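Local coordinates for dTDP-4-amino-4,6-dideoxyglucose formyltransferase (Shewanella sp. FDAARGOS_354, PDB 6V2T), which probably transfers a formyl group from a folate cofactor to the sugar amino group of dTDP-4-amino-4,6-dideoxyglucose, a step linked to O-antigen synthesis, at residues P123-F133 against E205-F215. Residues are numbered along the deposited sequence; the frame is centred on the assembly and turned at random.
Sequences PHNRGWFPQVF and EKGNYNGISDF. With 0FX (dTDP-4-amino-4,6-dideoxyglucose), chain G; FOL (folic acid), chain H.
N125 OD1 accepts two amide donors across the contact, from opposite faces of its plane. N208 ND2 gives N125 OD1 the straighter bond (2.9 Å, 177°). N210 ND2 comes from above the carbonyl plane, 3.2 Å from N125 OD1. N137 of the same chain also donates to this oxygen. The N208 side-chain amide bonds N125 twice, since N208 OD1 also accepts from N125 N at 2.9 Å. Its CG sits between backbone N and carbonyl carbon (chi1 70°), which turns the amide back to N125.

The backbones form a short parallel ladder. R126 N bonds to N208 O, N210 N to R126 O, and W128 N to N210 O. The N210 amide lies flat over the centre of the F133 ring, with CG 3.4 Å above it. A water accepts from N210 ND2 and donates to W128 O.

Farther along, I212 CB covers the five-membered ring of W128, 4.0 Å from its centroid. The sugar amine N4A of the bound nucleotide sugar lies over the opposite face, and folic acid is at the ring edge. F129 points its edge at the face of F215 in a T-shaped pair, centroids 4.8 Å apart. One F129 face packs on the nucleotide sugar. The contact thus supplies part of the wall of both ligand sites, W128 belonging to each. The two-stranded ladder 126-127/209-210 runs into helices 130-137 and 212-219, and helix 130-137 packs against strand 141-147 and helix 171-194.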
loop_
_atom_site.group_PDB
_atom_site.type_symbol
_atom_site.label_atom_id
_atom_site.label_comp_id
_atom_site.label_asym_id
_atom_site.label_seq_id
_atom_site.Cartn_x
_atom_site.Cartn_y
_atom_site.Cartn_z
ATOM N N PRO B 123 -26.569 8.811 14.252
ATOM C CA PRO B 123 -26.523 9.886 13.247
ATOM C C PRO B 123 -25.128 10.420 12.854
ATOM O O PRO B 123 -25.012 11.541 12.286
ATOM C CB PRO B 123 -27.307 10.974 13.990
ATOM C CG PRO B 123 -26.854 10.810 15.438
ATOM C CD PRO B 123 -26.671 9.323 15.631
ATOM N N HIS B 124 -24.080 9.673 13.206
ATOM C CA HIS B 124 -22.658 10.064 13.027
ATOM C C HIS B 124 -22.203 9.752 11.598
ATOM O O HIS B 124 -22.324 8.572 11.184
ATOM C CB HIS B 124 -21.781 9.284 14.013
ATOM C CG HIS B 124 -22.305 9.333 15.413
ATOM N ND1 HIS B 124 -22.371 10.515 16.115
ATOM C CD2 HIS B 124 -22.783 8.359 16.225
ATOM C CE1 HIS B 124 -22.867 10.275 17.315
ATOM N NE2 HIS B 124 -23.116 8.944 17.410
ATOM N N ASN B 125 -21.716 10.752 10.873
ATOM C CA ASN B 125 -21.129 10.572 9.520
ATOM C C ASN B 125 -22.173 9.852 8.661
ATOM O O ASN B 125 -21.850 8.824 8.032
ATOM C CB ASN B 125 -19.780 9.842 9.569
ATOM C CG ASN B 125 -18.694 10.622 10.282
ATOM O OD1 ASN B 125 -18.692 11.848 10.214
ATOM N ND2 ASN B 125 -17.763 9.936 10.932
ATOM N N ARG B 126 -23.393 10.380 8.691
ATOM C CA ARG B 126 -24.446 10.092 7.697
ATOM C C ARG B 126 -23.860 10.400 6.313
ATOM O O ARG B 126 -22.956 11.246 6.214
ATOM C CB ARG B 126 -25.720 10.900 7.968
ATOM C CG ARG B 126 -26.431 10.565 9.281
ATOM C CD ARG B 126 -27.344 11.678 9.772
ATOM N NE ARG B 126 -28.166 12.113 8.662
ATOM C CZ ARG B 126 -28.482 13.376 8.376
ATOM N NH1 ARG B 126 -28.153 14.363 9.195
ATOM N NH2 ARG B 126 -29.116 13.640 7.254
ATOM N N GLY B 127 -24.368 9.728 5.279
ATOM C CA GLY B 127 -23.999 10.000 3.873
ATOM C C GLY B 127 -22.799 9.209 3.413
ATOM O O GLY B 127 -22.803 8.011 3.623
ATOM N N TRP B 128 -21.811 9.839 2.774
ATOM C CA TRP B 128 -20.795 9.112 1.974
ATOM C C TRP B 128 -19.690 8.485 2.820
ATOM O O TRP B 128 -19.108 9.151 3.681
ATOM C CB TRP B 128 -20.220 10.019 0.898
ATOM C CG TRP B 128 -21.227 10.146 -0.187
ATOM C CD1 TRP B 128 -22.326 10.961 -0.217
ATOM C CD2 TRP B 128 -21.306 9.300 -1.337
ATOM N NE1 TRP B 128 -23.039 10.735 -1.367
ATOM C CE2 TRP B 128 -22.433 9.727 -2.076
ATOM C CE3 TRP B 128 -20.466 8.316 -1.866
ATOM C CZ2 TRP B 128 -22.766 9.154 -3.305
ATOM C CZ3 TRP B 128 -20.799 7.753 -3.077
ATOM C CH2 TRP B 128 -21.936 8.162 -3.777
ATOM N N PHE B 129 -19.406 7.214 2.557
ATOM C CA PHE B 129 -18.194 6.525 3.048
ATOM C C PHE B 129 -17.978 6.840 4.534
ATOM O O PHE B 129 -16.918 7.321 4.935
ATOM C CB PHE B 129 -16.980 6.890 2.201
ATOM C CG PHE B 129 -17.150 6.745 0.697
ATOM C CD1 PHE B 129 -18.066 5.871 0.148
ATOM C CD2 PHE B 129 -16.368 7.490 -0.169
ATOM C CE1 PHE B 129 -18.214 5.749 -1.227
ATOM C CE2 PHE B 129 -16.502 7.362 -1.544
ATOM C CZ PHE B 129 -17.422 6.485 -2.070
ATOM N N PRO B 130 -18.931 6.481 5.405
ATOM C CA PRO B 130 -18.842 6.843 6.832
ATOM C C PRO B 130 -17.522 6.492 7.520
ATOM O O PRO B 130 -17.039 7.290 8.264
ATOM C CB PRO B 130 -20.043 6.110 7.439
ATOM C CG PRO B 130 -21.036 6.114 6.299
ATOM C CD PRO B 130 -20.181 5.774 5.091
ATOM N N GLN B 131 -16.937 5.324 7.235
ATOM C CA GLN B 131 -15.681 4.893 7.881
ATOM C C GLN B 131 -14.518 5.803 7.462
ATOM O O GLN B 131 -13.664 5.981 8.276
ATOM C CB GLN B 131 -15.434 3.403 7.625
ATOM C CG GLN B 131 -14.803 3.128 6.272
ATOM C CD GLN B 131 -15.773 3.221 5.113
ATOM O OE1 GLN B 131 -16.979 3.269 5.284
ATOM N NE2 GLN B 131 -15.226 3.196 3.911
ATOM N N VAL B 132 -14.527 6.440 6.283
ATOM C CA VAL B 132 -13.449 7.374 5.876
ATOM C C VAL B 132 -13.445 8.551 6.864
ATOM O O VAL B 132 -12.391 8.851 7.429
ATOM C CB VAL B 132 -13.619 7.878 4.429
ATOM C CG1 VAL B 132 -12.608 8.949 4.113
ATOM C CG2 VAL B 132 -13.537 6.734 3.429
ATOM N N PHE B 133 -14.579 9.194 7.005
ATOM C CA PHE B 133 -14.811 10.317 7.963
ATOM C C PHE B 133 -14.571 9.831 9.399
ATOM O O PHE B 133 -13.875 10.507 10.115
ATOM C CB PHE B 133 -16.184 10.930 7.720
ATOM C CG PHE B 133 -16.269 11.560 6.355
ATOM C CD1 PHE B 133 -15.754 12.833 6.136
ATOM C CD2 PHE B 133 -16.805 10.863 5.283
ATOM C CE1 PHE B 133 -15.795 13.390 4.865
ATOM C CE2 PHE B 133 -16.794 11.412 4.006
ATOM C CZ PHE B 133 -16.331 12.685 3.818
ATOM N N GLU B 205 -31.255 13.935 18.021
ATOM C CA GLU B 205 -29.811 14.163 17.728
ATOM C C GLU B 205 -29.633 14.191 16.199
ATOM O O GLU B 205 -29.833 13.142 15.566
ATOM C CB GLU B 205 -29.060 13.034 18.429
ATOM C CG GLU B 205 -27.559 13.215 18.550
ATOM C CD GLU B 205 -26.880 11.940 19.050
ATOM O OE1 GLU B 205 -25.623 11.922 19.160
ATOM O OE2 GLU B 205 -27.613 10.937 19.300
ATOM N N LYS B 206 -29.303 15.321 15.575
ATOM C CA LYS B 206 -29.320 15.409 14.080
ATOM C C LYS B 206 -28.090 14.711 13.480
ATOM O O LYS B 206 -28.180 14.234 12.320
ATOM C CB LYS B 206 -29.310 16.844 13.551
ATOM C CG LYS B 206 -30.579 17.231 12.810
ATOM C CD LYS B 206 -30.813 16.440 11.538
ATOM C CE LYS B 206 -32.246 15.976 11.395
ATOM N NZ LYS B 206 -32.639 15.837 9.973
ATOM N N GLY B 207 -26.982 14.761 14.219
ATOM C CA GLY B 207 -25.647 14.298 13.824
ATOM C C GLY B 207 -25.067 15.144 12.711
ATOM O O GLY B 207 -25.315 16.360 12.683
ATOM N N ASN B 208 -24.413 14.512 11.746
ATOM C CA ASN B 208 -23.664 15.233 10.684
ATOM C C ASN B 208 -23.717 14.398 9.410
ATOM O O ASN B 208 -23.644 13.154 9.492
ATOM C CB ASN B 208 -22.231 15.539 11.120
ATOM C CG ASN B 208 -21.383 14.286 11.201
ATOM O OD1 ASN B 208 -21.644 13.418 12.024
ATOM N ND2 ASN B 208 -20.407 14.185 10.321
ATOM N N TYR B 209 -23.877 15.076 8.287
ATOM C CA TYR B 209 -23.937 14.474 6.933
ATOM C C TYR B 209 -22.694 14.900 6.141
ATOM O O TYR B 209 -22.343 16.104 6.109
ATOM C CB TYR B 209 -25.254 14.862 6.270
ATOM C CG TYR B 209 -25.376 14.353 4.856
ATOM C CD1 TYR B 209 -24.920 15.095 3.791
ATOM C CD2 TYR B 209 -25.929 13.117 4.586
ATOM C CE1 TYR B 209 -24.974 14.620 2.485
ATOM C CE2 TYR B 209 -25.997 12.626 3.292
ATOM C CZ TYR B 209 -25.520 13.372 2.231
ATOM O OH TYR B 209 -25.599 12.873 0.957
ATOM N N ASN B 210 -22.035 13.931 5.503
ATOM C CA ASN B 210 -20.909 14.154 4.569
ATOM C C ASN B 210 -21.419 13.857 3.170
ATOM O O ASN B 210 -21.985 12.792 2.986
ATOM C CB ASN B 210 -19.739 13.235 4.896
ATOM C CG ASN B 210 -19.196 13.522 6.271
ATOM O OD1 ASN B 210 -18.867 14.671 6.565
ATOM N ND2 ASN B 210 -19.215 12.531 7.138
ATOM N N GLY B 211 -21.234 14.773 2.233
ATOM C CA GLY B 211 -21.617 14.540 0.840
ATOM C C GLY B 211 -20.450 14.037 0.016
ATOM O O GLY B 211 -19.295 14.079 0.488
ATOM N N ILE B 212 -20.721 13.694 -1.236
ATOM C CA ILE B 212 -19.658 13.205 -2.159
ATOM C C ILE B 212 -18.592 14.294 -2.306
ATOM O O ILE B 212 -17.420 13.959 -2.361
ATOM C CB ILE B 212 -20.231 12.776 -3.518
ATOM C CG1 ILE B 212 -19.129 12.225 -4.422
ATOM C CG2 ILE B 212 -20.977 13.912 -4.192
ATOM C CD1 ILE B 212 -19.646 11.397 -5.574
ATOM N N SER B 213 -18.979 15.566 -2.342
ATOM C CA SER B 213 -18.018 16.680 -2.534
ATOM C C SER B 213 -17.129 16.851 -1.283
ATOM O O SER B 213 -15.975 17.299 -1.416
ATOM C CB SER B 213 -18.747 17.940 -2.948
ATOM O OG SER B 213 -19.534 18.425 -1.883
ATOM N N ASP B 214 -17.597 16.467 -0.098
ATOM C CA ASP B 214 -16.749 16.521 1.117
ATOM C C ASP B 214 -15.655 15.455 0.945
ATOM O O ASP B 214 -14.506 15.761 1.241
ATOM C CB ASP B 214 -17.603 16.404 2.379
ATOM C CG ASP B 214 -18.679 17.477 2.395
ATOM O OD1 ASP B 214 -18.319 18.665 2.295
ATOM O OD2 ASP B 214 -19.855 17.121 2.406
ATOM N N PHE B 215 -15.999 14.263 0.448
ATOM C CA PHE B 215 -15.007 13.186 0.213
ATOM C C PHE B 215 -13.957 13.691 -0.783
ATOM O O PHE B 215 -12.768 13.638 -0.483
ATOM C CB PHE B 215 -15.689 11.906 -0.279
ATOM C CG PHE B 215 -14.708 10.818 -0.637
ATOM C CD1 PHE B 215 -13.988 10.173 0.354
ATOM C CD2 PHE B 215 -14.438 10.509 -1.961
ATOM C CE1 PHE B 215 -13.047 9.207 0.026
ATOM C CE2 PHE B 215 -13.528 9.513 -2.285
ATOM C CZ PHE B 215 -12.831 8.864 -1.285
HETATM O O4P 0FX G . -20.889 0.992 0.097
HETATM P P2 0FX G . -21.235 0.800 -1.382
HETATM O O3P 0FX G . -22.219 -0.303 -1.609
HETATM O O1G 0FX G . -21.942 2.158 -1.729
HETATM C C1G 0FX G . -23.251 2.112 -2.293
HETATM C C2G 0FX G . -23.220 3.111 -3.433
HETATM O O2G 0FX G . -22.260 2.797 -4.459
HETATM C C3G 0FX G . -22.863 4.456 -2.824
HETATM O O3G 0FX G . -22.944 5.420 -3.885
HETATM C C4G 0FX G . -23.779 4.802 -1.634
HETATM N N4A 0FX G . -23.225 5.960 -0.926
HETATM C C5G 0FX G . -23.946 3.692 -0.603
HETATM C C6G 0FX G . -25.054 4.045 0.411
HETATM O O5G 0FX G . -24.234 2.473 -1.293
HETATM O OPP 0FX G . -20.086 0.352 -2.549
HETATM P P 0FX G . -19.122 1.522 -2.948
HETATM O O1P 0FX G . -19.680 2.724 -3.551
HETATM O O2P 0FX G . -18.193 0.963 -3.993
HETATM O O5 0FX G . -18.094 1.905 -1.814
HETATM C C5 0FX G . -17.539 0.925 -0.977
HETATM C C4 0FX G . -16.269 1.529 -0.364
HETATM O O4 0FX G . -15.243 1.710 -1.341
HETATM C C3 0FX G . -16.450 2.946 0.206
HETATM O O3 0FX G . -17.044 2.938 1.497
HETATM C C2 0FX G . -15.031 3.564 0.163
HETATM C C1 0FX G . -14.438 2.805 -1.057
HETATM N N11 0FX G . -14.408 3.684 -2.217
HETATM C C61 0FX G . -15.347 3.634 -3.188
HETATM C C51 0FX G . -15.239 4.491 -4.282
HETATM C C5A 0FX G . -16.296 4.457 -5.380
HETATM C C21 0FX G . -13.377 4.535 -2.294
HETATM O O21 0FX G . -12.460 4.551 -1.294
HETATM N N31 0FX G . -13.243 5.395 -3.333
HETATM C C41 0FX G . -14.162 5.384 -4.335
HETATM O O41 0FX G . -14.037 6.293 -5.345
HETATM N N1 FOL H . -33.355 7.935 0.160
HETATM C C2 FOL H . -33.965 8.656 1.115
HETATM N NA2 FOL H . -34.966 9.467 0.788
HETATM N N3 FOL H . -33.606 8.536 2.429
HETATM C C4 FOL H . -32.584 7.739 2.777
HETATM O O4 FOL H . -32.326 7.696 4.008
HETATM C C4A FOL H . -31.939 6.985 1.801
HETATM N N5 FOL H . -30.899 6.193 2.066
HETATM C C6 FOL H . -29.978 5.703 1.035
HETATM C C7 FOL H . -30.813 5.408 -0.225
HETATM N N8 FOL H . -31.776 6.433 -0.522
HETATM C C8A FOL H . -32.362 7.116 0.474
HETATM C C9 FOL H . -28.676 6.579 0.909
HETATM N N10 FOL H . -28.155 6.643 -0.459
HETATM C C11 FOL H . -26.574 9.995 -2.453
HETATM C C12 FOL H . -26.720 8.760 -3.089
HETATM C C13 FOL H . -27.234 7.656 -2.401
HETATM C C14 FOL H . -27.637 7.751 -1.085
HETATM C C15 FOL H . -27.516 8.989 -0.462
HETATM C C16 FOL H . -26.992 10.096 -1.134
HETATM C C FOL H . -26.045 11.195 -3.203
HETATM O O FOL H . -26.120 11.144 -4.411
HETATM N N FOL H . -25.596 12.304 -2.609
HETATM O O HOH W 1 -19.873 10.060 6.062
#